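Pre-mRNA splicing factor PRP8 (Cyanidioschyzon merolae, PDB 6NQI) probably binds spliceosomal snRNAs and intronic pre-mRNA as a core splicing factor, represented here by its RNase H-like (RH) domain alone. Local coordinates at residues L11-D16 and G81-Q86; G26-W31 and K41-T46. All coordinates share one frame; numbering follows the deposited sequence.

Contact 1 of 2, residues L11-D16 and G81-Q86. With BME (beta-mercaptoethanol), chain C.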
ATOM      1  N   LEU A  11       7.583   9.117  -2.307  1.00 55.17           N
ATOM      2  CA  LEU A  11       6.347   9.307  -1.548  1.00 50.69           C
ATOM      3  C   LEU A  11       5.882   7.996  -0.886  1.00 45.81           C
ATOM      4  O   LEU A  11       6.237   6.894  -1.318  1.00 48.25           O
ATOM      5  CB  LEU A  11       5.220   9.824  -2.451  1.00 54.12           C
ATOM      6  CG  LEU A  11       5.197  11.236  -3.018  1.00 57.30           C
ATOM      7  CD1 LEU A  11       3.884  11.551  -3.752  1.00 55.51           C
ATOM      8  CD2 LEU A  11       5.360  12.170  -1.839  1.00 51.56           C
ATOM      9  N   TRP A  12       5.085   8.117   0.185  1.00 46.70           N
ATOM     10  CA  TRP A  12       4.439   6.966   0.829  1.00 43.85           C
ATOM     11  C   TRP A  12       2.931   7.141   0.743  1.00 43.35           C
ATOM     12  O   TRP A  12       2.374   8.038   1.383  1.00 40.62           O
ATOM     13  CB  TRP A  12       4.860   6.799   2.292  1.00 38.81           C
ATOM     14  CG  TRP A  12       6.186   6.120   2.468  1.00 38.69           C
ATOM     15  CD1 TRP A  12       7.035   5.750   1.484  1.00 42.62           C
ATOM     16  CD2 TRP A  12       6.811   5.734   3.699  1.00 34.85           C
ATOM     17  NE1 TRP A  12       8.148   5.145   2.008  1.00 40.92           N
ATOM     18  CE2 TRP A  12       8.043   5.131   3.368  1.00 36.25           C
ATOM     19  CE3 TRP A  12       6.434   5.812   5.052  1.00 31.13           C
ATOM     20  CZ2 TRP A  12       8.912   4.625   4.322  1.00 35.83           C
ATOM     21  CZ3 TRP A  12       7.306   5.300   6.022  1.00 30.96           C
ATOM     22  CH2 TRP A  12       8.532   4.722   5.646  1.00 33.26           C
ATOM     23  N   ILE A  13       2.274   6.282  -0.029  1.00 39.76           N
ATOM     24  CA  ILE A  13       0.820   6.245  -0.081  1.00 40.02           C
ATOM     25  C   ILE A  13       0.329   5.248   0.983  1.00 38.78           C
ATOM     26  O   ILE A  13       0.650   4.050   0.930  1.00 40.03           O
ATOM     27  CB  ILE A  13       0.323   5.846  -1.478  1.00 45.23           C
ATOM     28  CG1 ILE A  13       1.099   6.537  -2.613  1.00 49.47           C
ATOM     29  CG2 ILE A  13      -1.127   6.239  -1.607  1.00 45.59           C
ATOM     30  CD1 ILE A  13       0.896   8.053  -2.774  1.00 48.40           C
ATOM     31  N   VAL A  14      -0.425   5.736   1.964  1.00 45.07           N
ATOM     32  CA  VAL A  14      -0.878   4.901   3.064  1.00 45.41           C
ATOM     33  C   VAL A  14      -2.385   4.720   2.967  1.00 47.57           C
ATOM     34  O   VAL A  14      -3.133   5.706   2.868  1.00 46.10           O
ATOM     35  CB  VAL A  14      -0.474   5.492   4.418  1.00 40.98           C
ATOM     36  CG1 VAL A  14      -0.652   4.399   5.520  1.00 40.17           C
ATOM     37  CG2 VAL A  14       0.949   6.087   4.337  1.00 38.52           C
ATOM     38  N   ASP A  15      -2.823   3.460   2.949  1.00 52.05           N
ATOM     39  CA  ASP A  15      -4.232   3.100   2.798  1.00 52.24           C
ATOM     40  C   ASP A  15      -4.572   2.093   3.890  1.00 49.85           C
ATOM     41  O   ASP A  15      -4.039   0.975   3.900  1.00 51.52           O
ATOM     42  CB  ASP A  15      -4.495   2.533   1.394  1.00 56.89           C
ATOM     43  CG  ASP A  15      -5.978   2.413   1.056  1.00 57.04           C
ATOM     44  OD1 ASP A  15      -6.830   2.410   1.965  1.00 54.58           O
ATOM     45  OD2 ASP A  15      -6.312   2.336  -0.150  1.00 60.30           O
ATOM     46  N   ASP A  16      -5.441   2.484   4.815  1.00 58.87           N
ATOM     47  CA  ASP A  16      -5.833   1.594   5.898  1.00 60.81           C
ATOM     48  C   ASP A  16      -7.298   1.194   5.817  1.00 62.82           C
ATOM     49  O   ASP A  16      -7.807   0.564   6.738  1.00 64.80           O
ATOM     50  CB  ASP A  16      -5.499   2.231   7.256  1.00 60.57           C
ATOM     51  CG  ASP A  16      -6.389   3.414   7.594  1.00 60.42           C
ATOM     52  OD1 ASP A  16      -7.058   3.958   6.683  1.00 59.28           O
ATOM     53  OD2 ASP A  16      -6.385   3.821   8.782  1.00 62.21           O
ATOM     54  N   GLY A  81       7.317  12.775   1.106  1.00 46.22           N
ATOM     55  CA  GLY A  81       5.938  13.107   1.424  1.00 44.77           C
ATOM     56  C   GLY A  81       5.184  11.864   1.848  1.00 43.12           C
ATOM     57  O   GLY A  81       5.596  10.736   1.558  1.00 43.42           O
ATOM     58  N   ILE A  82       4.105  12.075   2.603  1.00 45.49           N
ATOM     59  CA  ILE A  82       3.233  11.000   3.078  1.00 42.84           C
ATOM     60  C   ILE A  82       1.818  11.347   2.654  1.00 41.55           C
ATOM     61  O   ILE A  82       1.338  12.438   2.972  1.00 41.79           O
ATOM     62  CB  ILE A  82       3.314  10.828   4.602  1.00 41.67           C
ATOM     63  CG1 ILE A  82       4.711  10.343   4.993  1.00 42.85           C
ATOM     64  CG2 ILE A  82       2.208   9.896   5.076  1.00 38.92           C
ATOM     65  CD1 ILE A  82       5.097  10.613   6.432  1.00 42.74           C
ATOM     66  N   VAL A  83       1.156  10.446   1.938  1.00 53.35           N
ATOM     67  CA  VAL A  83      -0.200  10.695   1.450  1.00 52.08           C
ATOM     68  C   VAL A  83      -1.120   9.658   2.081  1.00 48.70           C
ATOM     69  O   VAL A  83      -0.945   8.453   1.854  1.00 46.34           O
ATOM     70  CB  VAL A  83      -0.282  10.636  -0.089  1.00 52.80           C
ATOM     71  CG1 VAL A  83      -1.651  11.118  -0.582  1.00 52.43           C
ATOM     72  CG2 VAL A  83       0.862  11.389  -0.752  1.00 56.85           C
ATOM     73  N   LEU A  84      -2.103  10.118   2.850  1.00 59.55           N
ATOM     74  CA  LEU A  84      -3.048   9.253   3.541  1.00 57.85           C
ATOM     75  C   LEU A  84      -4.328   9.123   2.737  1.00 57.59           C
ATOM     76  O   LEU A  84      -4.846  10.110   2.203  1.00 59.50           O
ATOM     77  CB  LEU A  84      -3.390   9.790   4.931  1.00 59.46           C
ATOM     78  CG  LEU A  84      -2.215  10.055   5.859  1.00 60.34           C
ATOM     79  CD1 LEU A  84      -2.675  10.706   7.150  1.00 62.14           C
ATOM     80  CD2 LEU A  84      -1.499   8.742   6.129  1.00 58.84           C
ATOM     81  N   ALA A  85      -4.820   7.891   2.640  1.00 52.00           N
ATOM     82  CA  ALA A  85      -6.067   7.672   1.927  1.00 52.51           C
ATOM     83  C   ALA A  85      -7.252   8.203   2.719  1.00 55.66           C
ATOM     84  O   ALA A  85      -8.226   8.675   2.127  1.00 57.10           O
ATOM     85  CB  ALA A  85      -6.241   6.189   1.607  1.00 49.74           C
ATOM     86  N   GLN A  86      -7.202   8.124   4.052  1.00 69.70           N
ATOM     87  CA  GLN A  86      -8.293   8.595   4.903  1.00 72.35           C
ATOM     88  C   GLN A  86      -7.840   9.774   5.758  1.00 73.60           C
ATOM     89  O   GLN A  86      -6.843   9.686   6.486  1.00 73.31           O
ATOM     90  CB  GLN A  86      -8.839   7.465   5.779  1.00 73.25           C
ATOM     91  CG  GLN A  86      -9.853   6.597   5.041  1.00 71.74           C
ATOM     92  CD  GLN A  86     -10.444   5.479   5.900  1.00 71.64           C
ATOM     93  OE1 GLN A  86      -9.773   4.934   6.779  1.00 71.15           O
ATOM     94  NE2 GLN A  86     -11.706   5.132   5.636  1.00 71.67           N
TER
HETATM   95  C1  BME C2101      -4.121   5.490   5.985  0.81 52.71           C
HETATM   96  C2  BME C2101      -4.142   6.514   7.104  0.81 52.71           C
HETATM   97  O1  BME C2101      -5.356   5.648   5.335  0.81 52.71           O
HETATM   98  S2  BME C2101      -2.841   6.299   8.344  0.81 52.71           S

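Contact 2 of 2, residues G26-W31 and K41-T46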
ATOM      1  N   GLY A  26      -7.414  -7.848   8.900  1.00 49.84           N
ATOM      2  CA  GLY A  26      -7.290  -6.749   7.961  1.00 49.53           C
ATOM      3  C   GLY A  26      -5.854  -6.523   7.513  1.00 49.44           C
ATOM      4  O   GLY A  26      -4.942  -7.284   7.838  1.00 49.30           O
ATOM      5  N   VAL A  27      -5.656  -5.435   6.756  1.00 57.90           N
ATOM      6  CA  VAL A  27      -4.344  -5.068   6.208  1.00 56.50           C
ATOM      7  C   VAL A  27      -4.251  -3.547   6.137  1.00 54.86           C
ATOM      8  O   VAL A  27      -5.242  -2.864   5.862  1.00 53.89           O
ATOM      9  CB  VAL A  27      -4.097  -5.699   4.813  1.00 55.65           C
ATOM     10  CG1 VAL A  27      -2.898  -5.082   4.140  1.00 53.43           C
ATOM     11  CG2 VAL A  27      -3.842  -7.184   4.922  1.00 55.58           C
ATOM     12  N   ILE A  28      -3.059  -3.015   6.396  1.00 50.58           N
ATOM     13  CA  ILE A  28      -2.709  -1.629   6.090  1.00 46.10           C
ATOM     14  C   ILE A  28      -1.608  -1.631   5.028  1.00 44.30           C
ATOM     15  O   ILE A  28      -0.590  -2.321   5.178  1.00 43.83           O
ATOM     16  CB  ILE A  28      -2.250  -0.864   7.345  1.00 43.88           C
ATOM     17  CG1 ILE A  28      -3.395  -0.758   8.345  1.00 46.89           C
ATOM     18  CG2 ILE A  28      -1.661   0.549   6.936  1.00 39.87           C
ATOM     19  CD1 ILE A  28      -3.013  -0.094   9.633  1.00 46.93           C
ATOM     20  N   TRP A  29      -1.827  -0.893   3.939  1.00 41.07           N
ATOM     21  CA  TRP A  29      -0.877  -0.845   2.830  1.00 41.10           C
ATOM     22  C   TRP A  29      -0.065   0.441   2.831  1.00 38.33           C
ATOM     23  O   TRP A  29      -0.615   1.523   3.047  1.00 37.34           O
ATOM     24  CB  TRP A  29      -1.612  -0.937   1.498  1.00 44.96           C
ATOM     25  CG  TRP A  29      -2.709  -1.915   1.485  1.00 48.47           C
ATOM     26  CD1 TRP A  29      -4.002  -1.703   1.853  1.00 48.75           C
ATOM     27  CD2 TRP A  29      -2.636  -3.259   1.021  1.00 49.11           C
ATOM     28  NE1 TRP A  29      -4.735  -2.847   1.673  1.00 51.18           N
ATOM     29  CE2 TRP A  29      -3.915  -3.815   1.157  1.00 51.30           C
ATOM     30  CE3 TRP A  29      -1.606  -4.048   0.496  1.00 47.02           C
ATOM     31  CZ2 TRP A  29      -4.193  -5.126   0.800  1.00 51.68           C
ATOM     32  CZ3 TRP A  29      -1.883  -5.351   0.147  1.00 47.45           C
ATOM     33  CH2 TRP A  29      -3.166  -5.875   0.295  1.00 49.70           C
ATOM     34  N   ILE A  30       1.224   0.327   2.504  1.00 45.54           N
ATOM     35  CA  ILE A  30       2.068   1.493   2.203  1.00 45.43           C
ATOM     36  C   ILE A  30       2.797   1.251   0.883  1.00 47.79           C
ATOM     37  O   ILE A  30       3.696   0.403   0.813  1.00 47.93           O
ATOM     38  CB  ILE A  30       3.086   1.791   3.311  1.00 43.82           C
ATOM     39  CG1 ILE A  30       2.384   2.090   4.634  1.00 41.82           C
ATOM     40  CG2 ILE A  30       4.028   2.959   2.864  1.00 45.89           C
ATOM     41  CD1 ILE A  30       3.352   2.352   5.728  1.00 41.26           C
ATOM     42  N   TRP A  31       2.456   2.034  -0.139  1.00 42.63           N
ATOM     43  CA  TRP A  31       3.103   1.987  -1.448  1.00 43.66           C
ATOM     44  C   TRP A  31       4.160   3.083  -1.501  1.00 44.31           C
ATOM     45  O   TRP A  31       3.855   4.258  -1.275  1.00 44.77           O
ATOM     46  CB  TRP A  31       2.067   2.148  -2.566  1.00 45.08           C
ATOM     47  CG  TRP A  31       2.632   2.370  -3.950  1.00 45.42           C
ATOM     48  CD1 TRP A  31       3.800   1.877  -4.454  1.00 44.40           C
ATOM     49  CD2 TRP A  31       2.037   3.144  -5.009  1.00 46.95           C
ATOM     50  NE1 TRP A  31       3.982   2.310  -5.758  1.00 44.65           N
ATOM     51  CE2 TRP A  31       2.909   3.083  -6.119  1.00 46.02           C
ATOM     52  CE3 TRP A  31       0.852   3.878  -5.128  1.00 49.04           C
ATOM     53  CZ2 TRP A  31       2.632   3.725  -7.323  1.00 46.85           C
ATOM     54  CZ3 TRP A  31       0.582   4.517  -6.334  1.00 50.14           C
ATOM     55  CH2 TRP A  31       1.466   4.432  -7.407  1.00 49.00           C
ATOM     56  N   LYS A  41       1.047  -4.579   6.127  1.00 50.39           N
ATOM     57  CA  LYS A  41       0.962  -4.784   7.563  1.00 51.05           C
ATOM     58  C   LYS A  41      -0.358  -5.496   7.851  1.00 54.78           C
ATOM     59  O   LYS A  41      -1.426  -4.887   7.761  1.00 56.64           O
ATOM     60  CB  LYS A  41       1.069  -3.448   8.300  1.00 49.14           C
ATOM     61  CG  LYS A  41       0.773  -3.543   9.767  1.00 50.71           C
ATOM     62  CD  LYS A  41       1.903  -4.231  10.549  1.00 50.43           C
ATOM     63  CE  LYS A  41       1.685  -4.079  12.060  1.00 52.36           C
ATOM     64  NZ  LYS A  41       2.750  -4.757  12.849  1.00 52.42           N
ATOM     65  N   ILE A  42      -0.292  -6.780   8.180  1.00 56.63           N
ATOM     66  CA  ILE A  42      -1.501  -7.544   8.492  1.00 59.70           C
ATOM     67  C   ILE A  42      -1.968  -7.174   9.896  1.00 61.48           C
ATOM     68  O   ILE A  42      -1.196  -7.265  10.851  1.00 60.83           O
ATOM     69  CB  ILE A  42      -1.248  -9.057   8.362  1.00 60.06           C
ATOM     70  CG1 ILE A  42      -0.628  -9.368   6.985  1.00 58.58           C
ATOM     71  CG2 ILE A  42      -2.526  -9.815   8.555  1.00 62.09           C
ATOM     72  CD1 ILE A  42      -0.151 -10.788   6.797  1.00 58.84           C
ATOM     73  N   VAL A  43      -3.208  -6.694  10.010  1.00 51.78           N
ATOM     74  CA  VAL A  43      -3.838  -6.320  11.281  1.00 53.74           C
ATOM     75  C   VAL A  43      -4.659  -7.514  11.780  1.00 54.45           C
ATOM     76  O   VAL A  43      -5.695  -7.861  11.198  1.00 54.25           O
ATOM     77  CB  VAL A  43      -4.718  -5.073  11.128  1.00 55.17           C
ATOM     78  CG1 VAL A  43      -5.453  -4.764  12.432  1.00 57.01           C
ATOM     79  CG2 VAL A  43      -3.876  -3.882  10.681  1.00 54.05           C
ATOM     80  N   HIS A  44      -4.213  -8.148  12.863  1.00 60.81           N
ATOM     81  CA  HIS A  44      -4.877  -9.358  13.321  1.00 60.69           C
ATOM     82  C   HIS A  44      -6.252  -9.071  13.912  1.00 61.19           C
ATOM     83  O   HIS A  44      -6.511  -7.986  14.437  1.00 62.12           O
ATOM     84  CB  HIS A  44      -4.019 -10.077  14.347  1.00 60.48           C
ATOM     85  CG  HIS A  44      -4.259 -11.547  14.379  1.00 60.01           C
ATOM     86  ND1 HIS A  44      -5.164 -12.138  15.236  1.00 60.20           N
ATOM     87  CD2 HIS A  44      -3.737 -12.545  13.626  1.00 59.32           C
ATOM     88  CE1 HIS A  44      -5.170 -13.441  15.021  1.00 59.59           C
ATOM     89  NE2 HIS A  44      -4.313 -13.712  14.053  1.00 59.18           N
ATOM     90  N   ARG A  45      -7.130 -10.081  13.855  1.00 73.36           N
ATOM     91  CA  ARG A  45      -8.481  -9.902  14.366  1.00 73.10           C
ATOM     92  C   ARG A  45      -8.524  -9.601  15.853  1.00 74.31           C
ATOM     93  O   ARG A  45      -9.462  -8.931  16.296  1.00 75.32           O
ATOM     94  CB  ARG A  45      -9.319 -11.162  14.162  1.00 71.91           C
ATOM     95  CG  ARG A  45      -9.885 -11.418  12.811  1.00 70.55           C
ATOM     96  CD  ARG A  45     -10.242 -12.882  12.739  1.00 69.64           C
ATOM     97  NE  ARG A  45      -9.003 -13.629  12.898  1.00 69.84           N
ATOM     98  CZ  ARG A  45      -8.891 -14.949  12.862  1.00 71.70           C
ATOM     99  NH1 ARG A  45      -9.964 -15.723  12.686  1.00 74.50           N
ATOM    100  NH2 ARG A  45      -7.692 -15.499  13.016  1.00 72.24           N
ATOM    101  N   THR A  46      -7.519 -10.019  16.633  1.00 59.20           N
ATOM    102  CA  THR A  46      -7.620  -9.788  18.075  1.00 60.40           C
ATOM    103  C   THR A  46      -7.642  -8.302  18.380  1.00 61.03           C
ATOM    104  O   THR A  46      -8.179  -7.893  19.417  1.00 61.86           O
ATOM    105  CB  THR A  46      -6.483 -10.478  18.842  1.00 60.98           C
ATOM    106  OG1 THR A  46      -5.218  -9.910  18.469  1.00 60.53           O
ATOM    107  CG2 THR A  46      -6.481 -11.982  18.560  1.00 61.76           C
TER

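Contact 1 of 2, residues L11-D16 and G81-Q86
Over one face of the Asp16 carboxylate lies a beta-mercaptoethanol, probably from the crystallisation liquor, on which Asp16 and Gln86 converge. Its hydroxyl O1 donates to Asp16 OD1 from above the plane (2.8 Å) and receives weak bonds from the backbone N of Asp16 and of Gln86. With CG between backbone N and carbonyl carbon (chi1 70°), Asp16 brings its carboxylate to the same hydroxyl as its own N-H. With an alanine here, the hydroxyl would probably lose its acceptor and, left with two weak backbone bonds, be free to turn. Asp15 presents its carboxylate face to the methyl of Ala85, CG to CB 3.8 Å, while its OD2 forms a salt bridge with Arg17. The indole of Trp12 meets the ring of Phe39 with the planes at about 60°, and at its edge NE1 hydrogen-bonds Glu32 OE2. Between the backbones, Val83 N donates to Trp12 O at 2.8 Å and Val14 N to Val83 O at 2.8 Å. The residues alternate in facing. On one side of the sheet Ile13 lies alongside Val83, Ile13 CD1 to Val83 CG2 3.9 Å. On the other, Val14 CB lies 3.8 Å from Leu84 CD2, and Trp12 and Val14 also touch helix 54-71. Leu84 CD2 continues to the ligand sulfur S2, 3.6 Å away. The strand segments run at 18° to each other, and this parallel pairing of the first strand with the one following helix 54-71 is the centre of the RNase H fold.

Contact 2 of 2, residues G26-W31 and K41-T46
Lys41 and Ile28 form a hydrogen-bonded antiparallel pair in the beta hairpin of strands 24-32 and 37-43, part of the RNase H-like sheet. Both backbone bonds of the pair are nearly straight: Ile28 N to Lys41 O is 2.8 Å and Lys41 N to Ile28 O 2.9 Å, each with an N-H...O angle of 166°. The Lys41 chain bends at chi2 (73°), and its NZ bonds to Ser135 O beyond the hairpin. Ile42 follows as the non-hydrogen-bonded partner of Val27; its CG2, anti to the backbone N, lies 3.6 Å from Gly26 O, and the side chains of Val27 and Ile42 both meet Thr129 of helix 123-130. Val43 returns to the Lys41 side. Its N donates to Gly26 O at 2.8 Å from well above the carbonyl plane, and the return bond, Gly26 N to Val43 O, is weak. Diagonally across the strands, CG2 of Val43 reaches slantwise to CG1 of Ile28, 3.9 Å away. From His44 the segment leaves the strand: His44 N bonds to Ser135 OG, Arg45 N to Asn25 OD1, and Thr46 N turns back in a long, weak bond to His44 ND1 at 3.5 Å.

How the contacts relate
Contacts 1 and 2 lie in one mixed sheet, their centres about 14 Å apart, and meet where segments 11-16 and 26-31 run antiparallel as neighbours. Ile13 N to Trp31 O and Asp15 O to Trp29 N, both 2.9 Å, are probable hydrogen bonds joining them; strand 11-21 thus lies between strand 81-84, its parallel partner, and strand 24-32, the first strand of the hairpin. Side chains meet too: Asp16 CB lies 3.8 Å from Ile28 CG1, and the side chain of Ile28 stays about 6 Å from the beta-mercaptoethanol held at contact 1. Helix 54-71 packs against side chains of both contacts, reaching Val14 through Val66 and Ile28 through His65.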